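Local coordinates for separin (Saccharomyces cerevisiae, PDB 5U1T), which cleaves a cohesin subunit at the onset of anaphase as a caspase-like cysteine protease, letting chromosomes segregate, and is held inactive by securin for most of the cell cycle, at residues E46-T49 and T50-H53; L417-S420 and N421-S425; V506-N510 and S511-N515. All coordinates share one frame; numbering follows the deposited sequence.

Contact 1 (E46-T49 and T50-H53)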
loop_
_atom_site.group_PDB
_atom_site.type_symbol
_atom_site.label_atom_id
_atom_site.label_comp_id
_atom_site.label_asym_id
_atom_site.label_seq_id
_atom_site.Cartn_x
_atom_site.Cartn_y
_atom_site.Cartn_z
ATOM N N GLU A 46 -38.648 49.115 31.533
ATOM C CA GLU A 46 -38.235 50.459 31.924
ATOM C C GLU A 46 -37.142 50.997 31.003
ATOM O O GLU A 46 -37.072 52.205 30.754
ATOM C CB GLU A 46 -37.771 50.462 33.385
ATOM C CG GLU A 46 -38.945 50.375 34.366
ATOM C CD GLU A 46 -38.531 50.254 35.844
ATOM O OE1 GLU A 46 -37.732 49.350 36.195
ATOM O OE2 GLU A 46 -39.033 51.074 36.659
ATOM N N ASP A 47 -36.304 50.097 30.489
ATOM C CA ASP A 47 -35.216 50.482 29.593
ATOM C C ASP A 47 -35.179 49.577 28.368
ATOM O O ASP A 47 -34.823 48.404 28.472
ATOM C CB ASP A 47 -33.883 50.440 30.345
ATOM C CG ASP A 47 -32.728 51.056 29.558
ATOM O OD1 ASP A 47 -32.972 51.862 28.626
ATOM O OD2 ASP A 47 -31.561 50.719 29.890
ATOM N N ILE A 48 -35.546 50.128 27.211
ATOM C CA ILE A 48 -35.705 49.347 25.981
ATOM C C ILE A 48 -34.362 48.847 25.465
ATOM O O ILE A 48 -34.296 47.851 24.753
ATOM C CB ILE A 48 -36.405 50.169 24.873
ATOM C CG1 ILE A 48 -36.804 49.278 23.694
ATOM C CG2 ILE A 48 -35.516 51.302 24.402
ATOM C CD1 ILE A 48 -37.972 48.379 23.978
ATOM N N THR A 49 -33.293 49.540 25.843
ATOM C CA THR A 49 -31.949 49.195 25.392
ATOM C C THR A 49 -31.536 47.814 25.913
ATOM O O THR A 49 -30.767 47.104 25.264
ATOM C CB THR A 49 -30.924 50.270 25.830
ATOM O OG1 THR A 49 -30.918 50.385 27.254
ATOM C CG2 THR A 49 -31.294 51.628 25.244
ATOM N N THR A 50 -32.075 47.432 27.066
ATOM C CA THR A 50 -31.894 46.084 27.604
ATOM C C THR A 50 -32.471 45.025 26.672
ATOM O O THR A 50 -31.866 43.972 26.432
ATOM C CB THR A 50 -32.568 45.946 28.974
ATOM O OG1 THR A 50 -31.934 46.830 29.899
ATOM C CG2 THR A 50 -32.460 44.532 29.486
ATOM N N VAL A 51 -33.663 45.314 26.164
ATOM C CA VAL A 51 -34.376 44.409 25.277
ATOM C C VAL A 51 -33.594 44.251 23.973
ATOM O O VAL A 51 -33.435 43.133 23.463
ATOM C CB VAL A 51 -35.827 44.921 25.002
ATOM C CG1 VAL A 51 -36.472 44.174 23.853
ATOM C CG2 VAL A 51 -36.682 44.791 26.252
ATOM N N ASP A 52 -33.103 45.378 23.457
ATOM C CA ASP A 52 -32.360 45.412 22.205
ATOM C C ASP A 52 -31.125 44.547 22.303
ATOM O O ASP A 52 -30.753 43.832 21.369
ATOM C CB ASP A 52 -31.932 46.834 21.863
ATOM C CG ASP A 52 -33.088 47.775 21.723
ATOM O OD1 ASP A 52 -34.184 47.339 21.329
ATOM O OD2 ASP A 52 -32.899 48.969 22.005
ATOM N N HIS A 53 -30.471 44.668 23.447
ATOM C CA HIS A 53 -29.301 43.885 23.739
ATOM C C HIS A 53 -29.649 42.405 23.638
ATOM O O HIS A 53 -29.009 41.659 22.882
ATOM C CB HIS A 53 -28.769 44.222 25.119
ATOM C CG HIS A 53 -27.456 43.587 25.404
ATOM N ND1 HIS A 53 -26.260 44.168 25.041
ATOM C CD2 HIS A 53 -27.147 42.388 25.957
ATOM C CE1 HIS A 53 -25.268 43.366 25.386
ATOM N NE2 HIS A 53 -25.779 42.278 25.936
#

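Contact 2 (L417-S420 and N421-S425)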
loop_
_atom_site.group_PDB
_atom_site.type_symbol
_atom_site.label_atom_id
_atom_site.label_comp_id
_atom_site.label_asym_id
_atom_site.label_seq_id
_atom_site.Cartn_x
_atom_site.Cartn_y
_atom_site.Cartn_z
ATOM N N LEU A 417 -25.153 43.085 -7.542
ATOM C CA LEU A 417 -26.320 42.785 -8.353
ATOM C C LEU A 417 -26.465 41.284 -8.495
ATOM O O LEU A 417 -27.581 40.750 -8.496
ATOM C CB LEU A 417 -26.218 43.442 -9.721
ATOM C CG LEU A 417 -27.489 43.353 -10.560
ATOM C CD1 LEU A 417 -28.667 43.795 -9.748
ATOM C CD2 LEU A 417 -27.343 44.203 -11.793
ATOM N N GLU A 418 -25.320 40.616 -8.626
ATOM C CA GLU A 418 -25.249 39.163 -8.634
ATOM C C GLU A 418 -25.890 38.605 -7.367
ATOM O O GLU A 418 -26.808 37.786 -7.432
ATOM C CB GLU A 418 -23.788 38.704 -8.755
ATOM C CG GLU A 418 -23.610 37.219 -8.980
ATOM C CD GLU A 418 -24.526 36.690 -10.085
ATOM O OE1 GLU A 418 -24.366 37.095 -11.264
ATOM O OE2 GLU A 418 -25.419 35.866 -9.771
ATOM N N ILE A 419 -25.408 39.072 -6.219
ATOM C CA ILE A 419 -25.972 38.691 -4.929
ATOM C C ILE A 419 -27.461 38.988 -4.835
ATOM O O ILE A 419 -28.242 38.169 -4.336
ATOM C CB ILE A 419 -25.262 39.402 -3.780
ATOM C CG1 ILE A 419 -23.847 38.847 -3.615
ATOM C CG2 ILE A 419 -26.047 39.242 -2.493
ATOM C CD1 ILE A 419 -23.795 37.343 -3.378
ATOM N N SER A 420 -27.857 40.156 -5.321
ATOM C CA SER A 420 -29.257 40.524 -5.294
ATOM C C SER A 420 -30.089 39.435 -5.937
ATOM O O SER A 420 -30.978 38.879 -5.297
ATOM C CB SER A 420 -29.501 41.869 -5.987
ATOM O OG SER A 420 -29.138 42.937 -5.129
ATOM N N ASN A 421 -29.752 39.138 -7.173
ATOM C CA ASN A 421 -30.389 38.119 -7.970
ATOM C C ASN A 421 -30.478 36.793 -7.253
ATOM O O ASN A 421 -31.472 36.099 -7.306
ATOM C CB ASN A 421 -29.556 37.927 -9.217
ATOM C CG ASN A 421 -30.111 36.878 -10.111
ATOM O OD1 ASN A 421 -31.132 36.303 -9.826
ATOM N ND2 ASN A 421 -29.443 36.620 -11.192
ATOM N N VAL A 422 -29.397 36.438 -6.608
ATOM C CA VAL A 422 -29.326 35.205 -5.852
ATOM C C VAL A 422 -30.415 35.215 -4.789
ATOM O O VAL A 422 -31.168 34.255 -4.653
ATOM C CB VAL A 422 -27.969 35.000 -5.177
ATOM C CG1 VAL A 422 -28.059 33.856 -4.205
ATOM C CG2 VAL A 422 -26.883 34.739 -6.211
ATOM N N LEU A 423 -30.501 36.313 -4.037
ATOM C CA LEU A 423 -31.454 36.408 -2.941
ATOM C C LEU A 423 -32.876 36.379 -3.466
ATOM O O LEU A 423 -33.775 35.781 -2.872
ATOM C CB LEU A 423 -31.197 37.664 -2.141
ATOM C CG LEU A 423 -29.987 37.530 -1.233
ATOM C CD1 LEU A 423 -29.700 38.833 -0.490
ATOM C CD2 LEU A 423 -30.234 36.406 -0.261
ATOM N N ILE A 424 -33.061 37.009 -4.615
ATOM C CA ILE A 424 -34.359 37.072 -5.252
ATOM C C ILE A 424 -34.734 35.750 -5.919
ATOM O O ILE A 424 -35.852 35.284 -5.735
ATOM C CB ILE A 424 -34.411 38.205 -6.294
ATOM C CG1 ILE A 424 -34.113 39.553 -5.627
ATOM C CG2 ILE A 424 -35.761 38.232 -6.976
ATOM C CD1 ILE A 424 -34.499 40.733 -6.475
ATOM N N SER A 425 -33.821 35.162 -6.697
ATOM C CA SER A 425 -34.074 33.864 -7.354
ATOM C C SER A 425 -34.319 32.747 -6.352
ATOM O O SER A 425 -35.145 31.866 -6.589
ATOM C CB SER A 425 -32.915 33.450 -8.261
ATOM O OG SER A 425 -32.855 34.233 -9.439
#

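Contact 3 (V506-N510 and S511-N515)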
loop_
_atom_site.group_PDB
_atom_site.type_symbol
_atom_site.label_atom_id
_atom_site.label_comp_id
_atom_site.label_asym_id
_atom_site.label_seq_id
_atom_site.Cartn_x
_atom_site.Cartn_y
_atom_site.Cartn_z
ATOM N N VAL A 506 -15.716 25.340 8.126
ATOM C CA VAL A 506 -15.479 24.557 6.932
ATOM C C VAL A 506 -14.448 25.227 6.045
ATOM O O VAL A 506 -13.568 24.556 5.525
ATOM C CB VAL A 506 -16.780 24.311 6.144
ATOM C CG1 VAL A 506 -16.490 23.677 4.812
ATOM C CG2 VAL A 506 -17.714 23.430 6.954
ATOM N N LEU A 507 -14.514 26.546 5.886
ATOM C CA LEU A 507 -13.566 27.227 4.991
ATOM C C LEU A 507 -12.126 27.198 5.514
ATOM O O LEU A 507 -11.224 26.893 4.758
ATOM C CB LEU A 507 -13.973 28.681 4.727
ATOM C CG LEU A 507 -13.045 29.441 3.763
ATOM C CD1 LEU A 507 -13.490 29.335 2.325
ATOM C CD2 LEU A 507 -12.893 30.888 4.173
ATOM N N TYR A 508 -11.896 27.514 6.782
ATOM C CA TYR A 508 -10.525 27.529 7.270
ATOM C C TYR A 508 -10.046 26.124 7.642
ATOM O O TYR A 508 -8.846 25.857 7.662
ATOM C CB TYR A 508 -10.377 28.482 8.459
ATOM C CG TYR A 508 -10.179 29.922 8.033
ATOM C CD1 TYR A 508 -8.939 30.368 7.588
ATOM C CD2 TYR A 508 -11.235 30.840 8.055
ATOM C CE1 TYR A 508 -8.744 31.685 7.179
ATOM C CE2 TYR A 508 -11.041 32.165 7.652
ATOM C CZ TYR A 508 -9.787 32.579 7.215
ATOM O OH TYR A 508 -9.568 33.886 6.804
ATOM N N GLY A 509 -10.989 25.232 7.922
ATOM C CA GLY A 509 -10.681 23.831 8.088
ATOM C C GLY A 509 -9.927 23.299 6.878
ATOM O O GLY A 509 -8.972 22.545 7.028
ATOM N N ASN A 510 -10.352 23.713 5.684
ATOM C CA ASN A 510 -9.716 23.298 4.438
ATOM C C ASN A 510 -8.440 24.058 4.122
ATOM O O ASN A 510 -7.735 23.708 3.185
ATOM C CB ASN A 510 -10.679 23.456 3.266
ATOM C CG ASN A 510 -11.608 22.271 3.112
ATOM O OD1 ASN A 510 -12.727 22.257 3.633
ATOM N ND2 ASN A 510 -11.143 21.256 2.398
ATOM N N SER A 511 -8.142 25.093 4.896
ATOM C CA SER A 511 -6.971 25.912 4.616
ATOM C C SER A 511 -5.733 25.402 5.352
ATOM O O SER A 511 -5.821 24.594 6.277
ATOM C CB SER A 511 -7.225 27.382 4.989
ATOM O OG SER A 511 -6.997 27.621 6.371
ATOM N N SER A 512 -4.574 25.900 4.938
ATOM C CA SER A 512 -3.315 25.555 5.586
ATOM C C SER A 512 -2.797 26.729 6.404
ATOM O O SER A 512 -1.648 26.721 6.832
ATOM C CB SER A 512 -2.264 25.150 4.554
ATOM O OG SER A 512 -1.851 26.280 3.789
ATOM N N ILE A 513 -3.639 27.737 6.602
ATOM C CA ILE A 513 -3.258 28.913 7.368
ATOM C C ILE A 513 -2.991 28.508 8.806
ATOM O O ILE A 513 -3.739 27.732 9.377
ATOM C CB ILE A 513 -4.345 30.006 7.302
ATOM C CG1 ILE A 513 -4.576 30.408 5.837
ATOM C CG2 ILE A 513 -3.955 31.194 8.167
ATOM C CD1 ILE A 513 -5.654 31.455 5.628
ATOM N N GLU A 514 -1.915 29.036 9.379
ATOM C CA GLU A 514 -1.380 28.542 10.643
ATOM C C GLU A 514 -2.284 28.727 11.869
ATOM O O GLU A 514 -2.811 27.735 12.403
ATOM C CB GLU A 514 -0.023 29.200 10.916
ATOM C CG GLU A 514 1.086 28.787 9.930
ATOM C CD GLU A 514 2.431 29.515 10.173
ATOM O OE1 GLU A 514 2.460 30.488 10.988
ATOM O OE2 GLU A 514 3.454 29.105 9.544
ATOM N N ASN A 515 -2.448 29.968 12.333
ATOM C CA ASN A 515 -3.144 30.214 13.604
ATOM C C ASN A 515 -4.582 30.694 13.470
ATOM O O ASN A 515 -4.873 31.881 13.586
ATOM C CB ASN A 515 -2.379 31.232 14.447
ATOM C CG ASN A 515 -0.956 30.797 14.729
ATOM O OD1 ASN A 515 -0.006 31.495 14.367
ATOM N ND2 ASN A 515 -0.797 29.641 15.376
#

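Contact 1 (E46-T49 and T50-H53)
Asp52 folds back over the peptide that joins Ile48 to Thr49. Its backbone N donates to Ile48 O at 3.0 Å. Its CG lies beside its own backbone N (chi1 -59°), which turns the carboxylate back toward the start of the helix. There OD2 comes to 3.5 Å from Thr49 CA, while OD1 lies 4.0 Å from Ile48 CG1, the two side chains slanting across each other. Ile48 uses its far end on another neighbour: CD1 meets Val51 CB at 4.2 Å. Around this group the backbone is held by two more bonds. His53 N reaches Thr49 O at 3.1 Å, and Thr50 N donates to Asp47 O at 3.2 Å. The Asp47 and Thr50 side chains cross at about a right angle, OD2 staying 3.9 Å from OG1, so they touch only loosely. Farther out, helix 91-103 lies against the same face: Ile48 rests on Leu93 and Glu97, Asp52 on Phe100. Asp52 OD1 also lies close to Glu97 OE2, which would probably raise the proton affinity of one or both carboxylates. With an alanine here in place of the aspartate, Ile48 CG1 and Thr49 CA would probably lose their cover, and Phe100 part of its contact. Backbone bonds from Asp52 to Ile48 and from His53 to Thr49, entered from extended Asp47, are those of the first turn of an alpha-helix, here helix 48-64 near the N terminus of the modelled chain.

Contact 2 (L417-S420 and N421-S425)
Leu423 runs back along the helix toward Ile419. Its CB begins over the preceding turn, 3.4 Å from Ser420 O; CG then comes 3.6 Å from Ile419 O; and CD1 ends 4.2 Å from Ile419 CG2, the two side chains lying side by side and pointing the same way. The first torsion puts CG beside the backbone N (chi1 -76°), the setting that sends the branch toward the Ile419 carbonyl. That oxygen also accepts from Leu423 N at 2.9 Å, so polar and apolar contacts tie the same two residues. The neighbouring pair one step back is mixed in character: Glu418, bent at chi2, brings OE2 to 4.0 Å from Val422 CG2, while its OE1 forms a salt bridge with Lys437, which probably keeps the carboxylate ionised although the residue is buried. On another side Ile424 sets CG1 3.2 Å from Ser420 O, the acceptor of its own backbone N. Near the end of the helix Asn421 reaches forward: Ser425 OG donates to Asn421 OD1 at 2.7 Å, tilted only 15° from the amide carbonyl plane, a side-chain bond alongside the backbone bond between the same residues. Helix 408-425 is thus enclosed on several faces: Leu417 touches Leu391, Ile395 and Leu398 of helix 388-404, Glu418 and Val422 meet Thr434 of helix 431-444, and Ile419 reaches Phe438 there. Ile424 packs on Ile383 of helix 365-384, and Leu423 reaches Phe108 and Leu465 in loops.

Contact 3 (V506-N510 and S511-N515)
Tyr508 presents the edge of its ring to Ser511 and Ile513, both lying near the ring plane. Ile513 extends past its branch with CD1 at the tip, 3.5 Å from Tyr508 CE1, and the two side chains meet at a slant. Ser511 OG approaches the neighbouring position of the same edge, 3.6 Å from Tyr508 CD1. The hydroxyl is directed at the backbone as well: it donates to Tyr508 O at 2.9 Å, in the carbonyl plane and on a lone pair. Its position between the backbone N and the carbonyl carbon (chi1 84°) lets OG fold back in this way. Ser511 N bonds to the same oxygen at 3.0 Å from a quite different direction, standing 74° out of the carbonyl plane, so two donors of one residue grip Tyr508 O. The bond from Ser511 N to Tyr508 O, with Gly509 and Asn510 at the corners, makes a type I beta turn where helix 501-509 gives way to the loop leading to helix 523-533. A weak bond from Ile513 N to Ser511 OG, 3.4 Å long, adds an ST turn just beyond it, placing the serine oxygen between two successive turns. The far end of the tyrosine is fixed too: its OH bonds to Ile494 O, and the ring meets Phe493 with planes at about 50°, while Phe529 of helix 523-533 also packs on it. Ile513 touches Phe485 of helix 470-485 and Ile490. Arg533 uses NH2 to bond both Ser511 O and Ile513 O, and Asn510 packs on an apolar side chain of the other protein chain of the assembly.

How the contacts relate
Following the chain from the N terminus, contact 1 opens helix 48-64, contact 2 lies in the last turns of helix 408-425, and contact 3 carries helix 501-509 into the loop before helix 523-533. Each is local and closes no long loop; they follow in series, neither nesting nor crossing. None touches another: the centres of contacts 1 and 2 are about 34 Å apart. Those of contacts 1 and 3 are about 38 Å apart, those of contacts 2 and 3 about 28 Å. All lie on the same side of the chain's centre, in its helical part and away from Cys1497, the probable catalytic cysteine. Burial rises from contact 1, at the surface, to contact 3, buried.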